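Local coordinates for DUF3863 domain-containing protein (Parabacteroides distasonis, PDB 3LM3), which is of unknown function but is probably a glycoside hydrolase or deacetylase, at residues D104-M116 / Y142-N156. Sequence-based numbering, arbitrary orientation. Where two conformers were deposited one is given.
Sequences DEVTYFPGYFPAM and YRPQSIMGGFLSADN
E105 and T107 reach from strand 105-108 to the chain at P144-S146, where a beta-alpha-beta unit closes after helix 120-138, consistent with the beta/alpha fold of glycoside hydrolases and deacetylases. Glutamate suits its place by length: with CG anti to the backbone N (chi1 177°) and the chain extended beyond, E105 OE2 meets Q145 N at 2.9 Å, while OE1 turns to T73 OG1 and G323 N. With only a methyl in place of E105, as in an alanine, Q145 N and the partners at T73 and G323 would probably lose the carboxylate they share, and a gap would open beside S146. Y142 stands about square to this carboxylate, and its OH accepts the nearly straight bond from V106 N (3.0 Å, 169°), tying a tyrosine tip to the strand backbone. T107, short and beta-branched, does two jobs: OG1 donates to S146 O at 2.6 Å, in the carbonyl plane on a lone pair, and CG2 packs crosswise on M148 CG. Y108 O takes M148 N, joining the two strands. Beyond them, the flat F109 ring offers a face to M148 CB, 3.9 Å from its centroid, and the same face lies under M148 O. A water bridges the two segments, accepting from Y112 N and donating to M148 O, each at 2.9 Å.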
ATOM      1  N   ASP A 104       7.145 -16.104  -8.605  1.00  7.19           N
ATOM      2  CA  ASP A 104       6.369 -14.860  -8.626  1.00  6.87           C
ATOM      3  C   ASP A 104       4.888 -15.228  -8.483  1.00  7.99           C
ATOM      4  O   ASP A 104       4.468 -16.301  -8.893  1.00  7.81           O
ATOM      5  CB  ASP A 104       6.565 -14.062  -9.918  1.00  7.15           C
ATOM      6  CG  ASP A 104       7.943 -13.424 -10.046  1.00  7.13           C
ATOM      7  OD1 ASP A 104       8.638 -13.282  -9.010  1.00  7.18           O
ATOM      8  OD2 ASP A 104       8.258 -13.062 -11.207  1.00  7.49           O
ATOM      9  N   GLU A 105       4.116 -14.298  -7.937  1.00  6.21           N
ATOM     10  CA  GLU A 105       2.666 -14.405  -7.835  1.00  6.17           C
ATOM     11  C   GLU A 105       2.044 -13.774  -9.093  1.00  6.67           C
ATOM     12  O   GLU A 105       2.587 -12.822  -9.655  1.00  6.45           O
ATOM     13  CB  GLU A 105       2.204 -13.674  -6.561  1.00  6.30           C
ATOM     14  CG  GLU A 105       0.733 -13.594  -6.303  1.00  6.81           C
ATOM     15  CD  GLU A 105       0.412 -13.082  -4.927  1.00 10.07           C
ATOM     16  OE1 GLU A 105       0.999 -12.069  -4.503  1.00  8.91           O
ATOM     17  OE2 GLU A 105      -0.440 -13.690  -4.238  1.00 11.76           O
ATOM     18  N   VAL A 106       0.875 -14.271  -9.492  1.00  6.71           N
ATOM     19  CA  VAL A 106       0.118 -13.734 -10.605  1.00  6.85           C
ATOM     20  C   VAL A 106      -1.292 -13.489 -10.129  1.00  8.25           C
ATOM     21  O   VAL A 106      -1.982 -14.418  -9.668  1.00  6.90           O
ATOM     22  CB  VAL A 106       0.088 -14.727 -11.774  1.00  8.01           C
ATOM     23  CG1 VAL A 106      -0.649 -14.084 -13.016  1.00  9.04           C
ATOM     24  CG2 VAL A 106       1.531 -15.172 -12.151  1.00  9.19           C
ATOM     25  N   THR A 107      -1.719 -12.233 -10.172  1.00  6.81           N
ATOM     26  CA  THR A 107      -3.042 -11.927  -9.667  1.00  6.65           C
ATOM     27  C   THR A 107      -3.697 -10.754 -10.364  1.00  7.26           C
ATOM     28  O   THR A 107      -3.201 -10.221 -11.354  1.00  7.85           O
ATOM     29  CB  THR A 107      -3.018 -11.721  -8.108  1.00  5.61           C
ATOM     30  OG1 THR A 107      -4.359 -11.856  -7.619  1.00  7.29           O
ATOM     31  CG2 THR A 107      -2.400 -10.348  -7.719  1.00  8.63           C
ATOM     32  N   TYR A 108      -4.910 -10.461  -9.909  1.00  6.39           N
ATOM     33  CA  TYR A 108      -5.800  -9.433 -10.456  1.00  6.60           C
ATOM     34  C   TYR A 108      -5.507  -8.084  -9.817  1.00  6.83           C
ATOM     35  O   TYR A 108      -5.361  -7.970  -8.589  1.00  7.40           O
ATOM     36  CB  TYR A 108      -7.252  -9.849 -10.184  1.00  6.40           C
ATOM     37  CG  TYR A 108      -8.331  -9.025 -10.848  1.00  6.67           C
ATOM     38  CD1 TYR A 108      -8.195  -8.599 -12.141  1.00  6.84           C
ATOM     39  CD2 TYR A 108      -9.508  -8.694 -10.174  1.00  8.87           C
ATOM     40  CE1 TYR A 108      -9.203  -7.823 -12.768  1.00 10.34           C
ATOM     41  CE2 TYR A 108     -10.514  -7.953 -10.805  1.00  7.21           C
ATOM     42  CZ  TYR A 108     -10.331  -7.507 -12.103  1.00 10.91           C
ATOM     43  OH  TYR A 108     -11.237  -6.730 -12.827  1.00 11.41           O
ATOM     44  N   PHE A 109      -5.469  -7.048 -10.658  1.00  6.47           N
ATOM     45  CA  PHE A 109      -5.215  -5.645 -10.267  1.00  6.49           C
ATOM     46  C   PHE A 109      -6.248  -4.783 -10.981  1.00  7.33           C
ATOM     47  O   PHE A 109      -5.977  -4.251 -12.060  1.00  7.77           O
ATOM     48  CB  PHE A 109      -3.787  -5.226 -10.658  1.00  6.02           C
ATOM     49  CG  PHE A 109      -3.261  -4.025  -9.927  1.00  6.86           C
ATOM     50  CD1 PHE A 109      -4.028  -2.913  -9.713  1.00  7.83           C
ATOM     51  CD2 PHE A 109      -1.962  -4.006  -9.467  1.00  6.73           C
ATOM     52  CE1 PHE A 109      -3.515  -1.795  -9.028  1.00  9.18           C
ATOM     53  CE2 PHE A 109      -1.445  -2.925  -8.790  1.00  8.50           C
ATOM     54  CZ  PHE A 109      -2.240  -1.811  -8.558  1.00  8.79           C
ATOM     55  N   PRO A 110      -7.456  -4.632 -10.376  1.00  7.21           N
ATOM     56  CA  PRO A 110      -8.581  -3.963 -11.047  1.00  8.46           C
ATOM     57  C   PRO A 110      -8.513  -2.433 -11.058  1.00  8.15           C
ATOM     58  O   PRO A 110      -9.446  -1.765 -10.624  1.00  8.36           O
ATOM     59  CB  PRO A 110      -9.797  -4.472 -10.256  1.00  6.87           C
ATOM     60  CG  PRO A 110      -9.276  -4.818  -8.948  1.00  8.47           C
ATOM     61  CD  PRO A 110      -7.918  -5.395  -9.213  1.00  7.29           C
ATOM     62  N   GLY A 111      -7.421  -1.865 -11.564  1.00  7.46           N
ATOM     63  CA  GLY A 111      -7.424  -0.439 -11.945  1.00  8.36           C
ATOM     64  C   GLY A 111      -7.512   0.575 -10.829  1.00  9.10           C
ATOM     65  O   GLY A 111      -8.006   1.685 -11.038  1.00  7.66           O
ATOM     66  N   TYR A 112      -7.031   0.182  -9.667  1.00  7.67           N
ATOM     67  CA  TYR A 112      -6.862   0.991  -8.448  1.00  7.23           C
ATOM     68  C   TYR A 112      -8.126   1.332  -7.680  1.00  7.94           C
ATOM     69  O   TYR A 112      -8.102   1.335  -6.446  1.00  9.01           O
ATOM     70  CB  TYR A 112      -6.128   2.311  -8.734  1.00  8.61           C
ATOM     71  CG  TYR A 112      -4.794   2.263  -9.426  1.00  8.75           C
ATOM     72  CD1 TYR A 112      -3.629   2.007  -8.743  1.00 10.10           C
ATOM     73  CD2 TYR A 112      -4.704   2.506 -10.787  1.00 10.87           C
ATOM     74  CE1 TYR A 112      -2.377   2.032  -9.422  1.00  9.25           C
ATOM     75  CE2 TYR A 112      -3.490   2.543 -11.451  1.00 10.13           C
ATOM     76  CZ  TYR A 112      -2.350   2.327 -10.758  1.00  8.67           C
ATOM     77  OH  TYR A 112      -1.147   2.422 -11.437  1.00 11.50           O
ATOM     78  N   PHE A 113      -9.198   1.653  -8.404  1.00  7.76           N
ATOM     79  CA  PHE A 113     -10.383   2.297  -7.835  1.00  9.42           C
ATOM     80  C   PHE A 113     -11.692   1.500  -7.926  1.00  8.80           C
ATOM     81  O   PHE A 113     -12.768   2.091  -8.008  1.00  9.07           O
ATOM     82  CB  PHE A 113     -10.579   3.664  -8.513  1.00 10.13           C
ATOM     83  CG  PHE A 113      -9.357   4.534  -8.514  1.00  9.88           C
ATOM     84  CD1 PHE A 113      -8.780   4.959  -7.327  1.00 13.41           C
ATOM     85  CD2 PHE A 113      -8.760   4.887  -9.721  1.00 11.06           C
ATOM     86  CE1 PHE A 113      -7.620   5.738  -7.348  1.00 18.78           C
ATOM     87  CE2 PHE A 113      -7.627   5.679  -9.746  1.00 12.10           C
ATOM     88  CZ  PHE A 113      -7.059   6.090  -8.564  1.00 12.04           C
ATOM     89  N   PRO A 114     -11.658   0.149  -7.876  1.00  8.64           N
ATOM     90  CA  PRO A 114     -12.906  -0.537  -8.236  1.00  8.60           C
ATOM     91  C   PRO A 114     -14.101  -0.250  -7.323  1.00  9.00           C
ATOM     92  O   PRO A 114     -15.232  -0.062  -7.836  1.00  8.96           O
ATOM     93  CB  PRO A 114     -12.508  -2.018  -8.208  1.00  8.66           C
ATOM     94  CG  PRO A 114     -11.358  -2.096  -7.354  1.00  8.15           C
ATOM     95  CD  PRO A 114     -10.591  -0.812  -7.559  1.00  7.03           C
ATOM     96  N   ALA A 115     -13.883  -0.192  -6.024  1.00  8.31           N
ATOM     97  CA  ALA A 115     -15.036  -0.037  -5.100  1.00 10.81           C
ATOM     98  C   ALA A 115     -15.657   1.345  -5.215  1.00  9.98           C
ATOM     99  O   ALA A 115     -16.764   1.554  -4.781  1.00  8.92           O
ATOM    100  CB  ALA A 115     -14.653  -0.289  -3.709  1.00 10.12           C
HETATM  101  N   MSE A 116     -14.941   2.300  -5.781  1.00  9.66           N
HETATM  102  CA  MSE A 116     -15.484   3.657  -5.987  0.70 10.79           C
HETATM  103  C   MSE A 116     -16.524   3.712  -7.052  1.00 11.10           C
HETATM  104  O   MSE A 116     -17.409   4.587  -7.030  1.00 10.10           O
HETATM  105  CB  MSE A 116     -14.427   4.617  -6.505  0.70 11.97           C
HETATM  106  CG  MSE A 116     -13.410   5.045  -5.567  0.70 12.25           C
HETATM  107 SE   MSE A 116     -12.439   6.515  -6.469  0.52 14.62          SE
HETATM  108  CE  MSE A 116     -11.156   6.685  -5.061  0.70 20.96           C
ATOM    109  N   TYR A 142      -3.116 -23.503  -9.883  1.00 10.92           N
ATOM    110  CA  TYR A 142      -2.586 -22.267  -9.289  1.00 10.94           C
ATOM    111  C   TYR A 142      -3.698 -21.340  -8.842  1.00 10.45           C
ATOM    112  O   TYR A 142      -4.654 -21.092  -9.585  1.00  9.75           O
ATOM    113  CB  TYR A 142      -1.716 -21.519 -10.302  1.00 10.69           C
ATOM    114  CG  TYR A 142      -1.174 -20.236  -9.735  1.00  9.04           C
ATOM    115  CD1 TYR A 142      -0.125 -20.250  -8.849  1.00 10.44           C
ATOM    116  CD2 TYR A 142      -1.790 -19.031 -10.003  1.00 10.11           C
ATOM    117  CE1 TYR A 142       0.332 -19.073  -8.233  1.00  9.07           C
ATOM    118  CE2 TYR A 142      -1.351 -17.850  -9.426  1.00  9.00           C
ATOM    119  CZ  TYR A 142      -0.292 -17.874  -8.538  1.00  8.37           C
ATOM    120  OH  TYR A 142       0.129 -16.721  -7.964  1.00  8.18           O
ATOM    121  N   ARG A 143      -3.544 -20.807  -7.643  1.00  9.80           N
ATOM    122  CA  ARG A 143      -4.382 -19.714  -7.192  1.00  8.66           C
ATOM    123  C   ARG A 143      -3.490 -18.682  -6.515  1.00  9.43           C
ATOM    124  O   ARG A 143      -2.585 -19.039  -5.762  1.00  9.49           O
ATOM    125  CB  ARG A 143      -5.437 -20.206  -6.228  1.00 10.24           C
ATOM    126  CG  ARG A 143      -6.409 -21.189  -6.851  1.00  9.70           C
ATOM    127  CD  ARG A 143      -7.378 -21.731  -5.864  1.00 10.94           C
ATOM    128  NE  ARG A 143      -8.238 -20.682  -5.343  1.00 11.56           N
ATOM    129  CZ  ARG A 143      -9.293 -20.197  -5.960  1.00 10.77           C
ATOM    130  NH1 ARG A 143      -9.635 -20.629  -7.172  1.00 12.62           N
ATOM    131  NH2 ARG A 143      -9.990 -19.243  -5.370  1.00 13.24           N
ATOM    132  N   PRO A 144      -3.724 -17.389  -6.781  1.00  7.88           N
ATOM    133  CA  PRO A 144      -2.920 -16.387  -6.105  1.00  8.94           C
ATOM    134  C   PRO A 144      -3.203 -16.358  -4.595  1.00  7.05           C
ATOM    135  O   PRO A 144      -4.265 -16.814  -4.164  1.00  9.01           O
ATOM    136  CB  PRO A 144      -3.350 -15.094  -6.806  1.00 10.18           C
ATOM    137  CG  PRO A 144      -4.737 -15.319  -7.146  1.00  9.25           C
ATOM    138  CD  PRO A 144      -4.788 -16.781  -7.591  1.00  8.95           C
ATOM    139  N   GLN A 145      -2.275 -15.835  -3.811  1.00  7.55           N
ATOM    140  CA  GLN A 145      -2.479 -15.688  -2.374  1.00  6.87           C
ATOM    141  C   GLN A 145      -3.019 -14.303  -2.016  1.00  7.73           C
ATOM    142  O   GLN A 145      -3.445 -14.108  -0.888  1.00  7.79           O
ATOM    143  CB  GLN A 145      -1.177 -15.947  -1.625  1.00  8.08           C
ATOM    144  CG  GLN A 145      -0.743 -17.394  -1.670  1.00  9.34           C
ATOM    145  CD  GLN A 145       0.577 -17.608  -0.968  1.00  9.57           C
ATOM    146  OE1 GLN A 145       1.589 -17.056  -1.387  1.00 10.62           O
ATOM    147  NE2 GLN A 145       0.573 -18.407   0.103  1.00 11.23           N
ATOM    148  N   SER A 146      -3.043 -13.361  -2.969  1.00  7.29           N
ATOM    149  CA  SER A 146      -3.568 -12.004  -2.732  1.00  6.95           C
ATOM    150  C   SER A 146      -4.296 -11.523  -3.970  1.00  6.46           C
ATOM    151  O   SER A 146      -4.162 -12.150  -5.051  1.00  8.56           O
ATOM    152  CB  SER A 146      -2.421 -11.026  -2.424  1.00  8.42           C
ATOM    153  OG  SER A 146      -1.618 -10.789  -3.560  1.00  9.41           O
ATOM    154  N   ILE A 147      -5.058 -10.439  -3.795  1.00  6.60           N
ATOM    155  CA  ILE A 147      -5.593  -9.614  -4.874  1.00  6.84           C
ATOM    156  C   ILE A 147      -5.051  -8.203  -4.671  1.00  6.83           C
ATOM    157  O   ILE A 147      -5.005  -7.710  -3.541  1.00  7.56           O
ATOM    158  CB  ILE A 147      -7.139  -9.574  -4.825  1.00  7.08           C
ATOM    159  CG1 ILE A 147      -7.700 -10.965  -5.089  1.00  8.25           C
ATOM    160  CG2 ILE A 147      -7.749  -8.541  -5.812  1.00  8.77           C
ATOM    161  CD1 ILE A 147      -7.659 -11.457  -6.563  1.00 10.47           C
HETATM  162  N   MSE A 148      -4.670  -7.537  -5.761  1.00  7.06           N
HETATM  163  CA  MSE A 148      -4.145  -6.166  -5.729  1.00  4.94           C
HETATM  164  C   MSE A 148      -5.288  -5.197  -5.969  1.00  7.23           C
HETATM  165  O   MSE A 148      -5.462  -4.680  -7.071  1.00  8.05           O
HETATM  166  CB  MSE A 148      -3.037  -5.963  -6.767  1.00  6.95           C
HETATM  167  CG  MSE A 148      -1.829  -6.889  -6.583  1.00  6.83           C
HETATM  168 SE   MSE A 148      -0.926  -6.765  -4.830  0.75  8.60          SE
HETATM  169  CE  MSE A 148      -0.345  -4.926  -4.919  1.00  9.12           C
ATOM    170  N   GLY A 149      -6.110  -5.009  -4.944  1.00  7.29           N
ATOM    171  CA  GLY A 149      -7.382  -4.324  -5.119  1.00  8.47           C
ATOM    172  C   GLY A 149      -7.365  -2.819  -5.083  1.00  8.47           C
ATOM    173  O   GLY A 149      -8.155  -2.172  -5.793  1.00  9.52           O
ATOM    174  N   GLY A 150      -6.575  -2.221  -4.186  0.50  5.99           N
ATOM    175  CA  GLY A 150      -6.669  -0.761  -3.935  0.50  3.89           C
ATOM    176  C   GLY A 150      -7.974  -0.469  -3.191  0.50  3.45           C
ATOM    177  O   GLY A 150      -8.138  -0.913  -2.065  0.50  7.21           O
ATOM    178  N   PHE A 151      -8.847   0.316  -3.795  0.70  7.89           N
ATOM    179  CA  PHE A 151     -10.140   0.546  -3.191  0.70  8.00           C
ATOM    180  C   PHE A 151     -10.941  -0.774  -3.269  1.00  8.41           C
ATOM    181  O   PHE A 151     -11.666  -0.897  -4.270  1.00 11.11           O
ATOM    182  CB  PHE A 151     -10.859   1.753  -3.863  0.70  7.24           C
ATOM    183  CG  PHE A 151     -10.288   3.098  -3.452  0.70  5.08           C
ATOM    184  CD1 PHE A 151      -9.070   3.526  -3.946  0.70  8.72           C
ATOM    185  CD2 PHE A 151     -10.901   3.868  -2.487  0.70  7.95           C
ATOM    186  CE1 PHE A 151      -8.520   4.758  -3.554  0.70 13.39           C
ATOM    187  CE2 PHE A 151     -10.358   5.098  -2.102  0.70  9.25           C
ATOM    188  CZ  PHE A 151      -9.177   5.529  -2.628  0.70 11.14           C
ATOM    189  N   LEU A 152     -10.868  -1.636  -2.273  0.50  9.98           N
ATOM    190  CA  LEU A 152     -11.896  -2.680  -2.087  0.50  9.54           C
ATOM    191  C   LEU A 152     -12.784  -2.256  -0.909  0.50 10.27           C
ATOM    192  O   LEU A 152     -12.406  -1.403  -0.097  0.50  9.07           O
ATOM    193  CB  LEU A 152     -11.282  -4.059  -1.832  0.50  9.01           C
ATOM    194  CG  LEU A 152     -10.380  -4.627  -2.946  0.50  5.80           C
ATOM    195  CD1 LEU A 152      -9.842  -6.030  -2.600  0.50  8.63           C
ATOM    196  CD2 LEU A 152     -11.095  -4.662  -4.309  0.50  8.52           C
ATOM    197  N   SER A 153     -13.992  -2.793  -0.862  1.00  8.27           N
ATOM    198  CA  SER A 153     -14.851  -2.664   0.309  1.00  7.87           C
ATOM    199  C   SER A 153     -14.659  -3.842   1.265  1.00  7.08           C
ATOM    200  O   SER A 153     -14.137  -4.924   0.916  1.00  7.46           O
ATOM    201  CB  SER A 153     -16.320  -2.621  -0.113  1.00  9.08           C
ATOM    202  OG  SER A 153     -16.707  -3.844  -0.729  1.00  9.02           O
ATOM    203  N   ALA A 154     -15.155  -3.681   2.475  1.00  7.36           N
ATOM    204  CA  ALA A 154     -15.155  -4.771   3.443  1.00  6.67           C
ATOM    205  C   ALA A 154     -15.833  -6.010   2.863  1.00  7.34           C
ATOM    206  O   ALA A 154     -15.372  -7.151   3.067  1.00  8.86           O
ATOM    207  CB  ALA A 154     -15.833  -4.334   4.750  1.00  8.63           C
ATOM    208  N   ASP A 155     -16.929  -5.807   2.148  1.00  7.52           N
ATOM    209  CA  ASP A 155     -17.627  -6.950   1.586  0.70  7.38           C
ATOM    210  C   ASP A 155     -16.784  -7.708   0.560  1.00  7.95           C
ATOM    211  O   ASP A 155     -16.857  -8.944   0.440  1.00  8.94           O
ATOM    212  CB  ASP A 155     -18.946  -6.526   0.944  0.70  7.23           C
ATOM    213  CG  ASP A 155     -19.720  -7.692   0.433  0.70 12.53           C
ATOM    214  OD1 ASP A 155     -20.251  -8.426   1.276  0.70 12.30           O
ATOM    215  OD2 ASP A 155     -19.765  -7.897  -0.793  0.70 12.00           O
ATOM    216  N   ASN A 156     -15.959  -6.983  -0.193  1.00  7.05           N
ATOM    217  CA  ASN A 156     -15.081  -7.622  -1.162  1.00  6.13           C
ATOM    218  C   ASN A 156     -14.044  -8.514  -0.439  1.00  7.40           C
ATOM    219  O   ASN A 156     -13.663  -9.581  -0.915  1.00  7.12           O
ATOM    220  CB  ASN A 156     -14.326  -6.597  -2.006  1.00  6.89           C
ATOM    221  CG  ASN A 156     -15.192  -5.659  -2.818  1.00  7.72           C
ATOM    222  OD1 ASN A 156     -14.755  -4.526  -3.078  1.00  8.30           O
ATOM    223  ND2 ASN A 156     -16.356  -6.101  -3.276  1.00  7.62           N
TER
HETATM  224  O   HOH W   1      -6.811  -2.332  -8.205  1.00 10.04           O